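Local coordinates for Alpha/beta hydrolase fold protein (Nakamurella multipartita, PDB 4Y7D) that probably acts as a hydrolase of the alpha/beta hydrolase fold, its natural substrate and reaction unassigned, at residues A53-A58 with R292-L297; R201-L206 with F281-D286. All coordinates share one frame; numbering follows the deposited sequence. Where two conformers were deposited one is given.

Interaction 1 (A53-A58 with R292-L297)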
loop_
_atom_site.group_PDB
_atom_site.type_symbol
_atom_site.label_atom_id
_atom_site.label_comp_id
_atom_site.label_asym_id
_atom_site.label_seq_id
_atom_site.Cartn_x
_atom_site.Cartn_y
_atom_site.Cartn_z
ATOM N N ALA A 53 -5.606 -4.953 -4.376
ATOM C CA ALA A 53 -6.028 -4.940 -5.778
ATOM C C ALA A 53 -7.379 -5.564 -6.003
ATOM O O ALA A 53 -7.935 -5.404 -7.114
ATOM C CB ALA A 53 -5.029 -5.668 -6.648
ATOM N N ARG A 54 -7.930 -6.317 -5.046
ATOM C CA ARG A 54 -9.181 -7.030 -5.393
ATOM C C ARG A 54 -10.284 -6.131 -5.920
ATOM O O ARG A 54 -11.020 -6.521 -6.857
ATOM C CB ARG A 54 -9.761 -7.846 -4.228
ATOM C CG ARG A 54 -9.011 -9.124 -3.916
ATOM C CD ARG A 54 -9.828 -9.960 -2.908
ATOM N NE ARG A 54 -9.055 -11.153 -2.642
ATOM C CZ ARG A 54 -8.197 -11.309 -1.621
ATOM N NH1 ARG A 54 -8.069 -10.391 -0.668
ATOM N NH2 ARG A 54 -7.530 -12.459 -1.522
ATOM N N PHE A 55 -10.465 -4.963 -5.324
ATOM C CA PHE A 55 -11.564 -4.095 -5.792
ATOM C C PHE A 55 -11.362 -3.663 -7.267
ATOM O O PHE A 55 -12.323 -3.440 -7.993
ATOM C CB PHE A 55 -11.767 -2.885 -4.858
ATOM C CG PHE A 55 -10.808 -1.746 -5.100
ATOM C CD1 PHE A 55 -9.514 -1.758 -4.559
ATOM C CD2 PHE A 55 -11.200 -0.622 -5.836
ATOM C CE1 PHE A 55 -8.646 -0.702 -4.766
ATOM C CE2 PHE A 55 -10.337 0.433 -6.022
ATOM C CZ PHE A 55 -9.047 0.397 -5.478
ATOM N N LEU A 56 -10.109 -3.530 -7.701
ATOM C CA LEU A 56 -9.791 -3.114 -9.054
ATOM C C LEU A 56 -10.173 -4.196 -10.044
ATOM O O LEU A 56 -10.832 -3.939 -11.080
ATOM C CB LEU A 56 -8.290 -2.808 -9.168
ATOM C CG LEU A 56 -7.806 -1.550 -8.446
ATOM C CD1 LEU A 56 -6.280 -1.469 -8.511
ATOM C CD2 LEU A 56 -8.386 -0.248 -8.960
ATOM N N VAL A 57 -9.825 -5.426 -9.702
ATOM C CA VAL A 57 -10.133 -6.558 -10.575
ATOM C C VAL A 57 -11.649 -6.669 -10.730
ATOM O O VAL A 57 -12.210 -6.854 -11.854
ATOM C CB VAL A 57 -9.509 -7.843 -10.002
ATOM C CG1 VAL A 57 -10.036 -9.048 -10.773
ATOM C CG2 VAL A 57 -7.950 -7.770 -10.000
ATOM N N ALA A 58 -12.356 -6.463 -9.611
ATOM C CA ALA A 58 -13.802 -6.507 -9.645
ATOM C C ALA A 58 -14.426 -5.383 -10.495
ATOM O O ALA A 58 -15.521 -5.530 -11.049
ATOM C CB ALA A 58 -14.324 -6.452 -8.205
ATOM N N ARG A 292 -14.852 3.186 -5.688
ATOM C CA ARG A 292 -15.472 3.362 -7.023
ATOM C C ARG A 292 -14.834 4.539 -7.757
ATOM O O ARG A 292 -14.476 4.428 -8.916
ATOM C CB ARG A 292 -17.000 3.527 -6.953
ATOM C CG ARG A 292 -17.742 2.221 -6.721
ATOM C CD ARG A 292 -19.262 2.341 -6.942
ATOM N NE ARG A 292 -19.958 3.003 -5.807
ATOM C CZ ARG A 292 -20.165 2.450 -4.601
ATOM N NH1 ARG A 292 -19.755 1.209 -4.325
ATOM N NH2 ARG A 292 -20.778 3.144 -3.654
ATOM N N ARG A 293 -14.654 5.649 -7.061
ATOM C CA ARG A 293 -14.012 6.841 -7.638
ATOM C C ARG A 293 -12.563 6.554 -8.035
ATOM O O ARG A 293 -12.108 6.984 -9.091
ATOM C CB ARG A 293 -14.147 8.076 -6.687
ATOM C CG ARG A 293 -13.286 9.279 -7.016
ATOM C CD ARG A 293 -13.622 9.883 -8.363
ATOM N NE ARG A 293 -12.787 11.042 -8.727
ATOM C CZ ARG A 293 -12.618 11.493 -9.974
ATOM N NH1 ARG A 293 -13.215 10.906 -11.006
ATOM N NH2 ARG A 293 -11.854 12.553 -10.193
ATOM N N ALA A 294 -11.849 5.878 -7.152
ATOM C CA ALA A 294 -10.467 5.456 -7.445
ATOM C C ALA A 294 -10.404 4.628 -8.723
ATOM O O ALA A 294 -9.590 4.892 -9.599
ATOM C CB ALA A 294 -9.881 4.698 -6.292
ATOM N N ALA A 295 -11.284 3.655 -8.844
ATOM C CA ALA A 295 -11.330 2.813 -10.033
ATOM C C ALA A 295 -11.613 3.598 -11.275
ATOM O O ALA A 295 -10.964 3.375 -12.299
ATOM C CB ALA A 295 -12.337 1.682 -9.865
ATOM N N GLU A 296 -12.564 4.529 -11.201
ATOM C CA GLU A 296 -12.886 5.338 -12.371
ATOM C C GLU A 296 -11.716 6.232 -12.773
ATOM O O GLU A 296 -11.389 6.368 -13.980
ATOM C CB GLU A 296 -14.148 6.162 -12.118
ATOM C CG GLU A 296 -14.621 6.985 -13.306
ATOM C CD GLU A 296 -14.806 6.218 -14.662
ATOM O OE1 GLU A 296 -15.262 5.031 -14.732
ATOM O OE2 GLU A 296 -14.490 6.858 -15.712
ATOM N N LEU A 297 -11.042 6.824 -11.801
ATOM C CA LEU A 297 -9.852 7.560 -12.092
ATOM C C LEU A 297 -8.805 6.679 -12.769
ATOM O O LEU A 297 -8.207 7.086 -13.756
ATOM C CB LEU A 297 -9.293 8.182 -10.834
ATOM C CG LEU A 297 -8.270 9.265 -11.097
ATOM C CD1 LEU A 297 -8.969 10.534 -11.586
ATOM C CD2 LEU A 297 -7.475 9.527 -9.834
#
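Phe55 reaches from helix 46-58 to the C-terminal helix 288-299 with one corner of its ring. That corner is CE2, 4.3 Å from Ala294 CB, which approaches obliquely. The same carbon, CE2, also comes to 4.4 Å from the backbone N of Ala295, and this nitrogen lies at the ring edge, near its plane. The torsion that turns the ring this way is uncommon within a helix: CG sits between the backbone N and the carbonyl carbon (chi1 81°). The helix is kinked here, the regular bonds to the turn before lacking at Phe55 and Leu56; Leu56 N keeps a weak one to Ala53 O.

Ala295 is the main partner on the other side. It lies nearest Leu56 in the backbone register, the CA atoms of Leu56 and Ala295 being 6.2 Å apart. Leu56 closes on it with its CD2 branch, which stops 4.4 Å from Ala295 CA and 4.5 Å from Ala295 CB. Leu56 also backs the aromatic group, its CG standing 3.7 Å above the plane of the Phe55 ring, toward the rim. The side-chain packing is apolar and light. The axes of the two short segments come no closer than 10.0 Å and cross at -64°, with two small alanines meeting the two larger side chains.

Both helices lie on the same side of the central sheet, as the first and last helices of an alpha/beta hydrolase do. Leu56 rests on Val36 and Val38 of strand 35-39, Ala294 rests on Leu243 of strand 242-247, and the ring of Phe281 meets Phe55 edge-to-face.

Interaction 2 (R201-L206 with F281-D286)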
loop_
_atom_site.group_PDB
_atom_site.type_symbol
_atom_site.label_atom_id
_atom_site.label_comp_id
_atom_site.label_asym_id
_atom_site.label_seq_id
_atom_site.Cartn_x
_atom_site.Cartn_y
_atom_site.Cartn_z
ATOM N N ARG A 201 -11.841 -10.373 5.037
ATOM C CA ARG A 201 -10.739 -10.998 4.338
ATOM C C ARG A 201 -9.587 -10.023 4.155
ATOM O O ARG A 201 -8.424 -10.390 4.409
ATOM C CB ARG A 201 -11.193 -11.551 2.983
ATOM C CG ARG A 201 -10.039 -12.092 2.159
ATOM C CD ARG A 201 -10.488 -12.761 0.866
ATOM N NE ARG A 201 -11.465 -11.947 0.137
ATOM C CZ ARG A 201 -12.023 -12.309 -1.015
ATOM N NH1 ARG A 201 -12.903 -11.514 -1.580
ATOM N NH2 ARG A 201 -11.679 -13.452 -1.609
ATOM N N PHE A 202 -9.888 -8.782 3.726
ATOM C CA PHE A 202 -8.837 -7.786 3.543
ATOM C C PHE A 202 -8.067 -7.567 4.833
ATOM O O PHE A 202 -6.809 -7.558 4.837
ATOM C CB PHE A 202 -9.400 -6.421 3.078
ATOM C CG PHE A 202 -8.365 -5.357 2.960
ATOM C CD1 PHE A 202 -7.646 -5.183 1.775
ATOM C CD2 PHE A 202 -8.086 -4.510 4.020
ATOM C CE1 PHE A 202 -6.672 -4.221 1.666
ATOM C CE2 PHE A 202 -7.093 -3.546 3.919
ATOM C CZ PHE A 202 -6.379 -3.392 2.734
ATOM N N THR A 203 -8.803 -7.394 5.938
ATOM C CA THR A 203 -8.169 -7.076 7.202
ATOM C C THR A 203 -7.239 -8.199 7.692
ATOM O O THR A 203 -6.143 -7.933 8.191
ATOM C CB THR A 203 -9.218 -6.713 8.282
ATOM O OG1 THR A 203 -10.068 -5.669 7.796
ATOM C CG2 THR A 203 -8.534 -6.240 9.575
ATOM N N LEU A 204 -7.708 -9.436 7.581
ATOM C CA LEU A 204 -6.925 -10.588 8.003
ATOM C C LEU A 204 -5.657 -10.739 7.168
ATOM O O LEU A 204 -4.541 -10.964 7.723
ATOM C CB LEU A 204 -7.788 -11.858 7.931
ATOM C CG LEU A 204 -9.009 -11.899 8.839
ATOM C CD1 LEU A 204 -9.875 -13.104 8.503
ATOM C CD2 LEU A 204 -8.626 -11.921 10.306
ATOM N N GLU A 205 -5.791 -10.547 5.860
ATOM C CA GLU A 205 -4.615 -10.654 4.985
ATOM C C GLU A 205 -3.566 -9.598 5.308
ATOM O O GLU A 205 -2.378 -9.911 5.368
ATOM C CB GLU A 205 -5.041 -10.644 3.533
ATOM C CG GLU A 205 -5.715 -11.965 3.208
ATOM C CD GLU A 205 -6.224 -12.108 1.785
ATOM O OE1 GLU A 205 -6.027 -11.176 1.006
ATOM O OE2 GLU A 205 -6.852 -13.163 1.478
ATOM N N LEU A 206 -4.008 -8.352 5.517
ATOM C CA LEU A 206 -3.083 -7.268 5.815
ATOM C C LEU A 206 -2.482 -7.417 7.203
ATOM O O LEU A 206 -1.265 -7.103 7.384
ATOM C CB LEU A 206 -3.749 -5.895 5.626
ATOM C CG LEU A 206 -3.589 -5.332 4.208
ATOM C CD1 LEU A 206 -2.103 -5.064 3.981
ATOM C CD2 LEU A 206 -4.116 -6.230 3.116
ATOM N N PHE A 281 -9.611 3.042 3.535
ATOM C CA PHE A 281 -10.002 3.047 2.114
ATOM C C PHE A 281 -10.680 1.701 1.766
ATOM O O PHE A 281 -11.495 1.676 0.871
ATOM C CB PHE A 281 -8.760 3.312 1.265
ATOM C CG PHE A 281 -8.956 3.243 -0.223
ATOM C CD1 PHE A 281 -9.650 4.202 -0.905
ATOM C CD2 PHE A 281 -8.371 2.211 -0.967
ATOM C CE1 PHE A 281 -9.733 4.162 -2.281
ATOM C CE2 PHE A 281 -8.507 2.150 -2.349
ATOM C CZ PHE A 281 -9.174 3.140 -3.001
ATOM N N TRP A 282 -10.321 0.618 2.471
ATOM C CA TRP A 282 -10.928 -0.675 2.280
ATOM C C TRP A 282 -11.983 -1.052 3.290
ATOM O O TRP A 282 -12.897 -1.810 2.931
ATOM C CB TRP A 282 -9.885 -1.803 2.217
ATOM C CG TRP A 282 -8.976 -1.685 1.005
ATOM C CD1 TRP A 282 -9.159 -2.264 -0.240
ATOM C CD2 TRP A 282 -7.751 -0.946 0.920
ATOM N NE1 TRP A 282 -8.120 -1.944 -1.069
ATOM C CE2 TRP A 282 -7.236 -1.140 -0.393
ATOM C CE3 TRP A 282 -7.019 -0.162 1.828
ATOM C CZ2 TRP A 282 -6.087 -0.533 -0.825
ATOM C CZ3 TRP A 282 -5.847 0.429 1.394
ATOM C CH2 TRP A 282 -5.389 0.225 0.070
ATOM N N VAL A 283 -11.883 -0.581 4.517
ATOM C CA VAL A 283 -12.775 -1.072 5.570
ATOM C C VAL A 283 -13.718 -0.044 6.219
ATOM O O VAL A 283 -14.577 -0.422 7.011
ATOM C CB VAL A 283 -11.997 -1.846 6.667
ATOM C CG1 VAL A 283 -11.120 -2.916 6.019
ATOM C CG2 VAL A 283 -11.223 -0.912 7.598
ATOM N N HIS A 284 -13.586 1.238 5.885
ATOM C CA HIS A 284 -14.420 2.286 6.520
ATOM C C HIS A 284 -15.828 2.151 5.957
ATOM O O HIS A 284 -15.993 1.794 4.773
ATOM C CB HIS A 284 -13.804 3.649 6.237
ATOM C CG HIS A 284 -14.494 4.797 6.894
ATOM N ND1 HIS A 284 -15.673 5.321 6.411
ATOM C CD2 HIS A 284 -14.201 5.513 8.005
ATOM C CE1 HIS A 284 -16.079 6.306 7.187
ATOM N NE2 HIS A 284 -15.201 6.447 8.156
ATOM N N PRO A 285 -16.864 2.433 6.762
ATOM C CA PRO A 285 -18.238 2.214 6.260
ATOM C C PRO A 285 -18.648 3.073 5.085
ATOM O O PRO A 285 -19.560 2.725 4.412
ATOM C CB PRO A 285 -19.121 2.535 7.479
ATOM C CG PRO A 285 -18.229 3.320 8.412
ATOM C CD PRO A 285 -16.861 2.742 8.199
ATOM N N ASP A 286 -17.984 4.198 4.862
ATOM C CA ASP A 286 -18.259 5.094 3.728
ATOM C C ASP A 286 -17.197 5.014 2.625
ATOM O O ASP A 286 -17.097 5.953 1.780
ATOM C CB ASP A 286 -18.351 6.531 4.251
ATOM C CG ASP A 286 -19.399 6.667 5.360
ATOM O OD1 ASP A 286 -20.410 5.958 5.333
ATOM O OD2 ASP A 286 -19.164 7.425 6.289
#
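Phe202 and Trp282 lie nearly flat on one another in an offset stack. The phenyl ring and the five-membered ring of the indole have centroids 4.0 Å apart and planes 14° from parallel. The closest pair is Phe202 CZ with Trp282 CD2 at 3.3 Å, so the tip of the phenyl sits near CD2 on the CE3 side, toward the rim of the indole. Phe202 gets there with CG anti to the backbone N (chi1 176°), which swings the ring out from its helix. A CH-pi contact completes the overlap: Trp282 CB stands 3.6 Å from the centroid of the Phe202 ring, almost on its normal. The pile is longer than two rings, because Leu206 CD2 lies over the far face of Phe202 and Phe281 CD2 over the far face of Trp282. At the indole edge, Trp282 NE1 is hydrogen-bonded to Met52 O. An alanine in place of Trp282 would probably leave the Phe202 ring without its stacking partner, open a gap between it and Phe281, and strip Met52 O of the indole N-H.

Helix 197-209 belongs to the helical insertion between strands 124-130 and 242-247, the cap of this fold, while helix 280-283 follows the last strand of the core; the stack therefore joins cap to core.

Van der Waals packing flanks the rings. Val283 CG1 touches Phe202 CD2 at 4.0 Å, and the same methyl rests 3.4 Å from Thr203 OG1, whose hydroxyl is hydrogen-bonded to Lys199 O. Within 281-286 itself, Asp286 N donates to His284 ND1 at 3.0 Å, nearly straight at 165°, from somewhat out of the imidazole plane.

The two contacts have centres 14 Å apart, and interaction 2 is nested inside the chain loop that interaction 1 closes. Phe281 bridges them: behind Trp282, its CE2 meets Phe55 CZ at 3.6 Å and its CZ meets Ala294 CB at 3.7 Å, so apolar packing runs unbroken from the cap helix 197-209 to the C-terminal helix 288-299. A second link is polar, the salt bridge of Arg54 NH1 with Glu205 OE1 at 2.8 Å, which pins helix 46-58 directly to the cap. The sodium ion, bound at Ala176 and Gly179, is about 13 Å from the side chain of Val283 and takes no part in either contact.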